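Local coordinates for Alpha/beta hydrolase fold protein (Chitinophaga pinensis, PDB 4PW0) that is of unknown substrate but has the alpha/beta hydrolase fold and probably hydrolyses its substrate with a serine nucleophile, at residues N51-I56 with F265-E270; I67-K72 with D91-F95; G79-D83 with Q198-Q203. All blocks are in the same frame, centred on the assembly; numbering follows the deposited sequence. Where two conformers were deposited one is given.

How the interactions relate
The three contacts show how one alpha/beta hydrolase chain matches chemistry to depth. Interaction 1 is a mostly buried, largely apolar junction of the start of helix 54-61 with the two last helices, pinned by one tyrosine hydroxyl, and it lies across the centre of the chain from interaction 3. Interaction 2 joins a sheet strand to the helix that covers it, through phenylalanine rings at its buried end and a watered salt bridge at the other. Interaction 3, nearer the surface, relies on a glutamine amide gripping backbone. W52 of interaction 1 packs on I68 of interaction 2, while K72 O probably accepts from T81 OG1, tying interaction 2 to interaction 3, whose loop 79-83 lies between the strand and helix of interaction 2.

Interaction 1 of 3, residues N51-I56 with F265-E270; sequences NWDPLI and FYQYPE
Y266 meets the loop before helix 54-61 with its phenol edge, and its OH donates to N51 O over 2.7 Å. In this alpha/beta hydrolase fold the contact joins the entry to that helix with the last two helices, 264-267 and 269-282. The hydroxyl approaches 21° off the carbonyl plane, and N51 O lies in the plane of the phenol ring. A water accepts from N51 ND2 and donates to the same Y266 OH, so the phenol oxygen gives one bond and accepts another; N51 OD1 accepts from T48 N.

Further along the segments, I56 sets CD1 over one face of F265, 3.9 Å from the ring centroid and displaced toward the rim, a CH-pi contact. With I56 CG1 beside the backbone N (chi1 -64°) and the chain then extended, the two side chains cross at about a right angle, while I56 CG1 rests on P269 CB at 3.8 Å. The P269 ring also receives L55, whose CD1 lies 3.7 Å from P269 CG.

D53 fixes the start of helix 54-61: as its N-cap it accepts from L55 N through OD1, while its other oxygen forms a salt bridge with R183. R183 also donates to Y266 O, so one guanidinium ties both segments to helix 171-184. The same D53 OD2 lies 3.5 Å from P269 CB.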
loop_
_atom_site.group_PDB
_atom_site.type_symbol
_atom_site.label_atom_id
_atom_site.label_comp_id
_atom_site.label_asym_id
_atom_site.label_seq_id
_atom_site.Cartn_x
_atom_site.Cartn_y
_atom_site.Cartn_z
ATOM N N ASN A 51 -0.134 18.740 16.801
ATOM C CA ASN A 51 0.617 17.490 16.524
ATOM C C ASN A 51 0.313 16.916 15.167
ATOM O O ASN A 51 0.950 15.956 14.722
ATOM C CB ASN A 51 0.338 16.482 17.617
ATOM C CG ASN A 51 0.963 16.902 18.932
ATOM O OD1 ASN A 51 0.334 17.522 19.806
ATOM N ND2 ASN A 51 2.275 16.624 19.054
ATOM N N TRP A 52 -0.683 17.471 14.449
ATOM C CA TRP A 52 -0.906 17.098 13.069
ATOM C C TRP A 52 0.226 17.601 12.177
ATOM O O TRP A 52 0.660 18.753 12.319
ATOM C CB TRP A 52 -2.262 17.598 12.545
ATOM C CG TRP A 52 -3.430 16.898 13.147
ATOM C CD1 TRP A 52 -4.302 17.403 14.101
ATOM C CD2 TRP A 52 -3.866 15.573 12.870
ATOM N NE1 TRP A 52 -5.222 16.448 14.454
ATOM C CE2 TRP A 52 -5.001 15.328 13.688
ATOM C CE3 TRP A 52 -3.428 14.556 12.010
ATOM C CZ2 TRP A 52 -5.647 14.091 13.712
ATOM C CZ3 TRP A 52 -4.087 13.350 12.012
ATOM C CH2 TRP A 52 -5.186 13.121 12.867
ATOM N N ASP A 53 0.647 16.773 11.233
ATOM C CA ASP A 53 1.728 17.110 10.315
ATOM C C ASP A 53 1.151 18.043 9.256
ATOM O O ASP A 53 0.239 17.661 8.521
ATOM C CB ASP A 53 2.206 15.817 9.675
ATOM C CG ASP A 53 3.398 15.964 8.774
ATOM O OD1 ASP A 53 3.781 17.108 8.373
ATOM O OD2 ASP A 53 3.983 14.879 8.479
ATOM N N PRO A 54 1.700 19.288 9.183
ATOM C CA PRO A 54 1.190 20.186 8.141
ATOM C C PRO A 54 1.323 19.678 6.715
ATOM O O PRO A 54 0.461 19.963 5.889
ATOM C CB PRO A 54 2.046 21.453 8.318
ATOM C CG PRO A 54 3.251 21.050 9.046
ATOM C CD PRO A 54 2.848 19.863 9.917
ATOM N N LEU A 55 2.322 18.839 6.417
ATOM C CA LEU A 55 2.355 18.283 5.073
ATOM C C LEU A 55 1.143 17.429 4.754
ATOM O O LEU A 55 0.650 17.393 3.634
ATOM C CB LEU A 55 3.616 17.453 4.830
ATOM C CG LEU A 55 4.841 18.170 4.379
ATOM C CD1 LEU A 55 6.001 17.250 4.135
ATOM C CD2 LEU A 55 4.575 19.000 3.131
ATOM N N ILE A 56 0.662 16.717 5.781
ATOM C CA ILE A 56 -0.461 15.845 5.590
ATOM C C ILE A 56 -1.769 16.612 5.564
ATOM O O ILE A 56 -2.609 16.420 4.663
ATOM C CB ILE A 56 -0.455 14.754 6.675
ATOM C CG1 ILE A 56 0.816 13.895 6.499
ATOM C CG2 ILE A 56 -1.704 13.915 6.547
ATOM C CD1 ILE A 56 0.982 12.802 7.543
ATOM N N PHE A 265 3.307 7.550 8.940
ATOM C CA PHE A 265 2.908 8.624 8.032
ATOM C C PHE A 265 3.689 9.928 8.256
ATOM O O PHE A 265 3.803 10.722 7.337
ATOM C CB PHE A 265 1.393 8.833 7.936
ATOM C CG PHE A 265 0.669 9.462 9.092
ATOM C CD1 PHE A 265 1.177 9.633 10.354
ATOM C CD2 PHE A 265 -0.646 9.893 8.858
ATOM C CE1 PHE A 265 0.441 10.227 11.386
ATOM C CE2 PHE A 265 -1.371 10.468 9.890
ATOM C CZ PHE A 265 -0.838 10.657 11.129
ATOM N N TYR A 266 4.271 10.119 9.445
ATOM C CA TYR A 266 5.213 11.218 9.664
ATOM C C TYR A 266 6.504 10.957 8.940
ATOM O O TYR A 266 7.189 11.896 8.489
ATOM C CB TYR A 266 5.537 11.346 11.120
ATOM C CG TYR A 266 4.500 11.841 12.076
ATOM C CD1 TYR A 266 3.725 12.961 11.784
ATOM C CD2 TYR A 266 4.451 11.343 13.354
ATOM C CE1 TYR A 266 2.893 13.508 12.751
ATOM C CE2 TYR A 266 3.605 11.854 14.318
ATOM C CZ TYR A 266 2.832 12.971 14.009
ATOM O OH TYR A 266 2.021 13.496 15.007
ATOM N N GLN A 267 6.887 9.680 8.830
ATOM C CA GLN A 267 8.131 9.336 8.148
ATOM C C GLN A 267 8.045 9.555 6.659
ATOM O O GLN A 267 9.039 9.980 6.031
ATOM C CB GLN A 267 8.546 7.912 8.484
ATOM C CG GLN A 267 9.905 7.556 7.887
ATOM C CD GLN A 267 10.570 6.394 8.617
ATOM O OE1 GLN A 267 10.390 6.201 9.808
ATOM N NE2 GLN A 267 11.333 5.619 7.883
ATOM N N TYR A 268 6.876 9.264 6.056
ATOM C CA TYR A 268 6.674 9.370 4.626
ATOM C C TYR A 268 5.364 10.135 4.336
ATOM O O TYR A 268 4.403 9.588 3.810
ATOM C CB TYR A 268 6.600 7.991 3.976
ATOM C CG TYR A 268 7.838 7.131 4.222
ATOM C CD1 TYR A 268 9.052 7.420 3.623
ATOM C CD2 TYR A 268 7.766 6.030 5.046
ATOM C CE1 TYR A 268 10.161 6.623 3.875
ATOM C CE2 TYR A 268 8.862 5.204 5.282
ATOM C CZ TYR A 268 10.065 5.484 4.683
ATOM O OH TYR A 268 11.193 4.697 4.900
ATOM N N PRO A 269 5.328 11.416 4.689
ATOM C CA PRO A 269 4.087 12.152 4.589
ATOM C C PRO A 269 3.605 12.353 3.157
ATOM O O PRO A 269 2.388 12.365 2.912
ATOM C CB PRO A 269 4.422 13.490 5.275
ATOM C CG PRO A 269 5.920 13.659 5.063
ATOM C CD PRO A 269 6.424 12.232 5.260
ATOM N N GLU A 270 4.513 12.565 2.211
ATOM C CA GLU A 270 4.085 12.746 0.836
ATOM C C GLU A 270 3.567 11.448 0.180
ATOM O O GLU A 270 2.597 11.449 -0.596
ATOM C CB GLU A 270 5.189 13.392 0.016
ATOM C CG GLU A 270 5.434 14.818 0.472
ATOM C CD GLU A 270 6.226 15.646 -0.498
ATOM O OE1 GLU A 270 7.186 15.128 -1.098
ATOM O OE2 GLU A 270 5.874 16.831 -0.630
HETATM O O HOH W 1 3.109 14.210 17.644
#

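Interaction 2 of 3, residues I67-K72 with D91-F95; sequences IIFDNK and DALEF
F69 and F95 lie nearly parallel, planes 21° apart and centroids separated by 4.8 Å, but slid so far that the rings barely overlap. F95 CD2 sits over one face of F69, toward the rim, and F95 CE2 comes within 3.5 Å of F69 CG. I67 CG2 reaches the edge of F95, and A92 CB approaches F69 CZ obliquely. F69 CG is turned between its own backbone N and carbonyl carbon (chi1 77°), which lays the ring along the helix from F95 to A92. Cutting F69 back to an alanine is likely to leave F95 without the ring it packs on and open a gap beside A92.

Toward the helix start the chemistry turns polar. The K72 chain bends at chi3 and crosses the D91 carboxylate, CE 3.5 Å from D91 OD2, to bring NZ to D91 OD1 in a salt bridge with a weak hydrogen bond at 3.3 Å. One water joins K72 NZ to D91 OD2, and another links N71 OD1, weakly, to that same oxygen.

Helix 85-98 makes the beta-alpha-beta crossover between parallel strands 66-69 and 104-109. F42 of strand 39-42 meets F69 edge-to-face, Y26 and Y28 of strand 24-31 meet F95, and M119 of helix 111-122 touches A92.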
loop_
_atom_site.group_PDB
_atom_site.type_symbol
_atom_site.label_atom_id
_atom_site.label_comp_id
_atom_site.label_asym_id
_atom_site.label_seq_id
_atom_site.Cartn_x
_atom_site.Cartn_y
_atom_site.Cartn_z
ATOM N N ILE A 67 -11.256 18.664 8.793
ATOM C CA ILE A 67 -11.501 19.122 10.133
ATOM C C ILE A 67 -10.567 18.371 11.079
ATOM O O ILE A 67 -10.542 17.135 11.095
ATOM C CB ILE A 67 -12.976 18.857 10.572
ATOM C CG1 ILE A 67 -13.975 19.559 9.637
ATOM C CG2 ILE A 67 -13.180 19.219 12.036
ATOM C CD1 ILE A 67 -13.990 21.021 9.802
ATOM N N ILE A 68 -9.789 19.130 11.826
ATOM C CA ILE A 68 -9.020 18.635 12.964
ATOM C C ILE A 68 -9.646 19.195 14.214
ATOM O O ILE A 68 -10.125 20.358 14.215
ATOM C CB ILE A 68 -7.506 18.947 12.869
ATOM C CG1 ILE A 68 -7.220 20.441 12.581
ATOM C CG2 ILE A 68 -6.843 18.048 11.817
ATOM C CD1 ILE A 68 -5.766 20.828 12.722
ATOM N N PHE A 69 -9.718 18.411 15.267
ATOM C CA PHE A 69 -10.359 18.832 16.498
ATOM C C PHE A 69 -9.728 18.255 17.725
ATOM O O PHE A 69 -9.123 17.167 17.674
ATOM C CB PHE A 69 -11.878 18.522 16.471
ATOM C CG PHE A 69 -12.225 17.074 16.708
ATOM C CD1 PHE A 69 -12.026 16.109 15.711
ATOM C CD2 PHE A 69 -12.748 16.682 17.900
ATOM C CE1 PHE A 69 -12.339 14.781 15.958
ATOM C CE2 PHE A 69 -13.075 15.362 18.162
ATOM C CZ PHE A 69 -12.863 14.398 17.178
ATOM N N ASP A 70 -9.925 18.925 18.858
ATOM C CA ASP A 70 -9.599 18.384 20.148
ATOM C C ASP A 70 -10.847 17.744 20.734
ATOM O O ASP A 70 -11.907 18.410 20.905
ATOM C CB ASP A 70 -9.081 19.416 21.105
ATOM C CG ASP A 70 -7.670 19.892 20.831
ATOM O OD1 ASP A 70 -6.823 19.089 20.380
ATOM O OD2 ASP A 70 -7.387 21.122 21.111
ATOM N N ASN A 71 -10.795 16.458 21.014
ATOM C CA ASN A 71 -11.904 15.796 21.676
ATOM C C ASN A 71 -12.046 16.357 23.124
ATOM O O ASN A 71 -11.194 17.089 23.612
ATOM C CB ASN A 71 -11.701 14.280 21.597
ATOM C CG ASN A 71 -13.012 13.502 21.551
ATOM O OD1 ASN A 71 -14.044 13.910 22.128
ATOM N ND2 ASN A 71 -13.007 12.370 20.825
ATOM N N LYS A 72 -13.122 15.965 23.826
ATOM C CA LYS A 72 -13.492 16.540 25.105
ATOM C C LYS A 72 -12.310 16.466 26.070
ATOM O O LYS A 72 -11.653 15.431 26.227
ATOM C CB LYS A 72 -14.678 15.768 25.666
ATOM C CG LYS A 72 -15.163 16.315 27.009
ATOM C CD LYS A 72 -16.341 15.517 27.560
ATOM C CE LYS A 72 -17.609 15.752 26.787
ATOM N NZ LYS A 72 -18.728 14.977 27.440
ATOM N N ASP A 91 -18.699 11.481 22.191
ATOM C CA ASP A 91 -18.346 12.895 22.289
ATOM C C ASP A 91 -17.989 13.480 20.921
ATOM O O ASP A 91 -18.441 14.563 20.518
ATOM C CB ASP A 91 -17.212 13.131 23.277
ATOM C CG ASP A 91 -17.589 12.778 24.739
ATOM O OD1 ASP A 91 -18.843 12.750 25.054
ATOM O OD2 ASP A 91 -16.671 12.570 25.574
ATOM N N ALA A 92 -17.181 12.748 20.155
ATOM C CA ALA A 92 -16.862 13.214 18.839
ATOM C C ALA A 92 -18.094 13.394 17.965
ATOM O O ALA A 92 -18.201 14.332 17.203
ATOM C CB ALA A 92 -15.861 12.278 18.140
ATOM N N LEU A 93 -19.022 12.457 18.059
ATOM C CA LEU A 93 -20.237 12.537 17.286
ATOM C C LEU A 93 -21.090 13.751 17.659
ATOM O O LEU A 93 -21.646 14.387 16.769
ATOM C CB LEU A 93 -21.042 11.248 17.455
ATOM C CG LEU A 93 -20.559 10.055 16.631
ATOM C CD1 LEU A 93 -21.203 8.761 17.145
ATOM C CD2 LEU A 93 -20.837 10.271 15.162
ATOM N N GLU A 94 -21.146 14.103 18.943
ATOM C CA GLU A 94 -21.927 15.297 19.335
ATOM C C GLU A 94 -21.287 16.544 18.708
ATOM O O GLU A 94 -21.971 17.444 18.230
ATOM C CB GLU A 94 -22.128 15.404 20.864
ATOM C CG GLU A 94 -20.966 15.907 21.707
ATOM C CD GLU A 94 -21.264 16.135 23.186
ATOM O OE1 GLU A 94 -22.412 15.869 23.628
ATOM O OE2 GLU A 94 -20.330 16.557 23.917
ATOM N N PHE A 95 -19.961 16.584 18.668
ATOM C CA PHE A 95 -19.228 17.676 18.062
ATOM C C PHE A 95 -19.483 17.772 16.576
ATOM O O PHE A 95 -19.793 18.851 16.066
ATOM C CB PHE A 95 -17.715 17.523 18.355
ATOM C CG PHE A 95 -16.830 18.309 17.441
ATOM C CD1 PHE A 95 -16.785 19.691 17.479
ATOM C CD2 PHE A 95 -16.036 17.648 16.499
ATOM C CE1 PHE A 95 -15.990 20.389 16.599
ATOM C CE2 PHE A 95 -15.249 18.347 15.625
ATOM C CZ PHE A 95 -15.236 19.729 15.655
HETATM O O HOH W 2 -14.220 12.370 24.454
HETATM O O HOH W 3 -17.565 12.191 28.072
HETATM O O HOH W 4 -20.704 17.593 26.283
HETATM O O HOH W 5 -20.727 14.307 25.788
#

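Interaction 3 of 3, residues G79-D83 with Q198-Q203; sequences GTTPD and QAIGAQ
T81 and D83 bring the irregular chain 79-83 against one side of helix 197-212, the CA of T81 5.2 Å from that of A199 and the CA of D83 4.5 Å from that of A202. The loop runs largely extended from T80 to P82, and G79 before it has a positive phi, where a CB would jam against the preceding carbonyl. The helix segment is regular, and the small side chains of A199 and A202 probably allow this close approach.

Q198 then supplies the polar grip. Its side-chain amide pairs with both backbone groups of T81, much as a neighbouring strand would: T81 N donates to Q198 OE1 at 2.9 Å, and Q198 NE2 donates to T81 O at 3.0 Å. The second bond is nearly straight, 170° at the hydrogen, and lies in the plane of both amide and carbonyl, on a carbonyl lone pair; the first comes in 23° off the side-chain carbonyl plane. CG of Q198 stands anti to the backbone N (chi1 -171°) and the chain bends at chi2, which swings the amide alongside the loop. Two bonds to one residue should leave this amide little freedom to rotate. T80 CG2 packs on NE2, and a water close to Q198 OE1 also lies within bonding reach of G79 O.

T81 is the buried centre of the contact. Its OG1 lies 3.3 Å from A199 CB, and its CG2 rests 3.6 Å from A202 CB. That methyl of A202 also meets two backbone oxygens, 3.3 Å from T81 O and 3.4 Å from P82 O.

T81 OG1 probably bonds to K72 O, and Q203 OE1 accepts from T46 N. Helix 197-212 lies between strands 127-133 and 226-231, where this fold commonly carries a cap, so a cap helix probably meets the core here, the loop packed between it and, through P82, helix 85-98.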
loop_
_atom_site.group_PDB
_atom_site.type_symbol
_atom_site.label_atom_id
_atom_site.label_comp_id
_atom_site.label_asym_id
_atom_site.label_seq_id
_atom_site.Cartn_x
_atom_site.Cartn_y
_atom_site.Cartn_z
ATOM N N GLY A 79 -13.754 20.508 29.556
ATOM C CA GLY A 79 -14.349 19.344 30.139
ATOM C C GLY A 79 -13.356 18.257 30.548
ATOM O O GLY A 79 -12.136 18.487 30.604
ATOM N N THR A 80 -13.912 17.106 30.843
ATOM C CA THR A 80 -13.226 15.950 31.411
ATOM C C THR A 80 -13.136 14.895 30.316
ATOM O O THR A 80 -14.123 14.523 29.727
ATOM C CB THR A 80 -14.057 15.384 32.570
ATOM O OG1 THR A 80 -14.136 16.362 33.599
ATOM C CG2 THR A 80 -13.416 14.166 33.187
ATOM N N THR A 81 -11.922 14.476 29.986
ATOM C CA THR A 81 -11.756 13.401 29.005
ATOM C C THR A 81 -12.244 12.088 29.627
ATOM O O THR A 81 -11.825 11.742 30.725
ATOM C CB THR A 81 -10.256 13.279 28.665
ATOM O OG1 THR A 81 -9.756 14.527 28.188
ATOM C CG2 THR A 81 -9.991 12.169 27.640
ATOM N N PRO A 82 -13.119 11.357 28.906
ATOM C CA PRO A 82 -13.578 10.069 29.485
ATOM C C PRO A 82 -12.532 8.953 29.320
ATOM O O PRO A 82 -11.569 9.130 28.571
ATOM C CB PRO A 82 -14.804 9.750 28.657
ATOM C CG PRO A 82 -14.494 10.348 27.307
ATOM C CD PRO A 82 -13.719 11.601 27.579
ATOM N N ASP A 83 -12.725 7.853 30.037
ATOM C CA ASP A 83 -11.692 6.839 30.173
ATOM C C ASP A 83 -11.786 5.677 29.183
ATOM O O ASP A 83 -11.135 4.654 29.375
ATOM C CB ASP A 83 -11.615 6.324 31.623
ATOM C CG ASP A 83 -12.770 5.449 32.012
ATOM O OD1 ASP A 83 -13.685 5.227 31.205
ATOM O OD2 ASP A 83 -12.760 4.971 33.189
ATOM N N GLN A 198 -5.009 15.390 33.047
ATOM C CA GLN A 198 -6.227 14.592 33.133
ATOM C C GLN A 198 -6.502 13.854 31.818
ATOM O O GLN A 198 -6.867 12.675 31.804
ATOM C CB GLN A 198 -7.417 15.453 33.545
ATOM C CG GLN A 198 -8.666 14.649 33.865
ATOM C CD GLN A 198 -9.469 14.210 32.632
ATOM O OE1 GLN A 198 -9.555 14.876 31.620
ATOM N NE2 GLN A 198 -10.131 13.060 32.776
ATOM N N ALA A 199 -6.352 14.558 30.694
ATOM C CA ALA A 199 -6.579 13.931 29.401
ATOM C C ALA A 199 -5.611 12.786 29.154
ATOM O O ALA A 199 -6.018 11.736 28.635
ATOM C CB ALA A 199 -6.472 14.984 28.300
ATOM N N ILE A 200 -4.355 12.978 29.497
ATOM C CA ILE A 200 -3.339 11.947 29.267
ATOM C C ILE A 200 -3.697 10.692 30.072
ATOM O O ILE A 200 -3.659 9.589 29.544
ATOM C CB ILE A 200 -1.913 12.435 29.588
ATOM C CG1 ILE A 200 -1.532 13.628 28.705
ATOM C CG2 ILE A 200 -0.906 11.297 29.436
ATOM C CD1 ILE A 200 -0.301 14.347 29.174
ATOM N N GLY A 201 -4.074 10.859 31.357
ATOM C CA GLY A 201 -4.430 9.682 32.166
ATOM C C GLY A 201 -5.656 8.961 31.643
ATOM O O GLY A 201 -5.677 7.717 31.601
ATOM N N ALA A 202 -6.658 9.712 31.180
ATOM C CA ALA A 202 -7.855 9.104 30.654
ATOM C C ALA A 202 -7.537 8.314 29.371
ATOM O O ALA A 202 -8.032 7.200 29.168
ATOM C CB ALA A 202 -8.900 10.169 30.372
ATOM N N GLN A 203 -6.719 8.906 28.511
ATOM C CA GLN A 203 -6.326 8.226 27.271
ATOM C C GLN A 203 -5.486 7.003 27.523
ATOM O O GLN A 203 -5.685 6.009 26.849
ATOM C CB GLN A 203 -5.582 9.186 26.346
ATOM C CG GLN A 203 -6.449 10.303 25.802
ATOM C CD GLN A 203 -5.662 11.237 24.927
ATOM O OE1 GLN A 203 -4.450 11.103 24.769
ATOM N NE2 GLN A 203 -6.354 12.216 24.352
HETATM O O HOH W 6 -9.249 17.413 31.043
#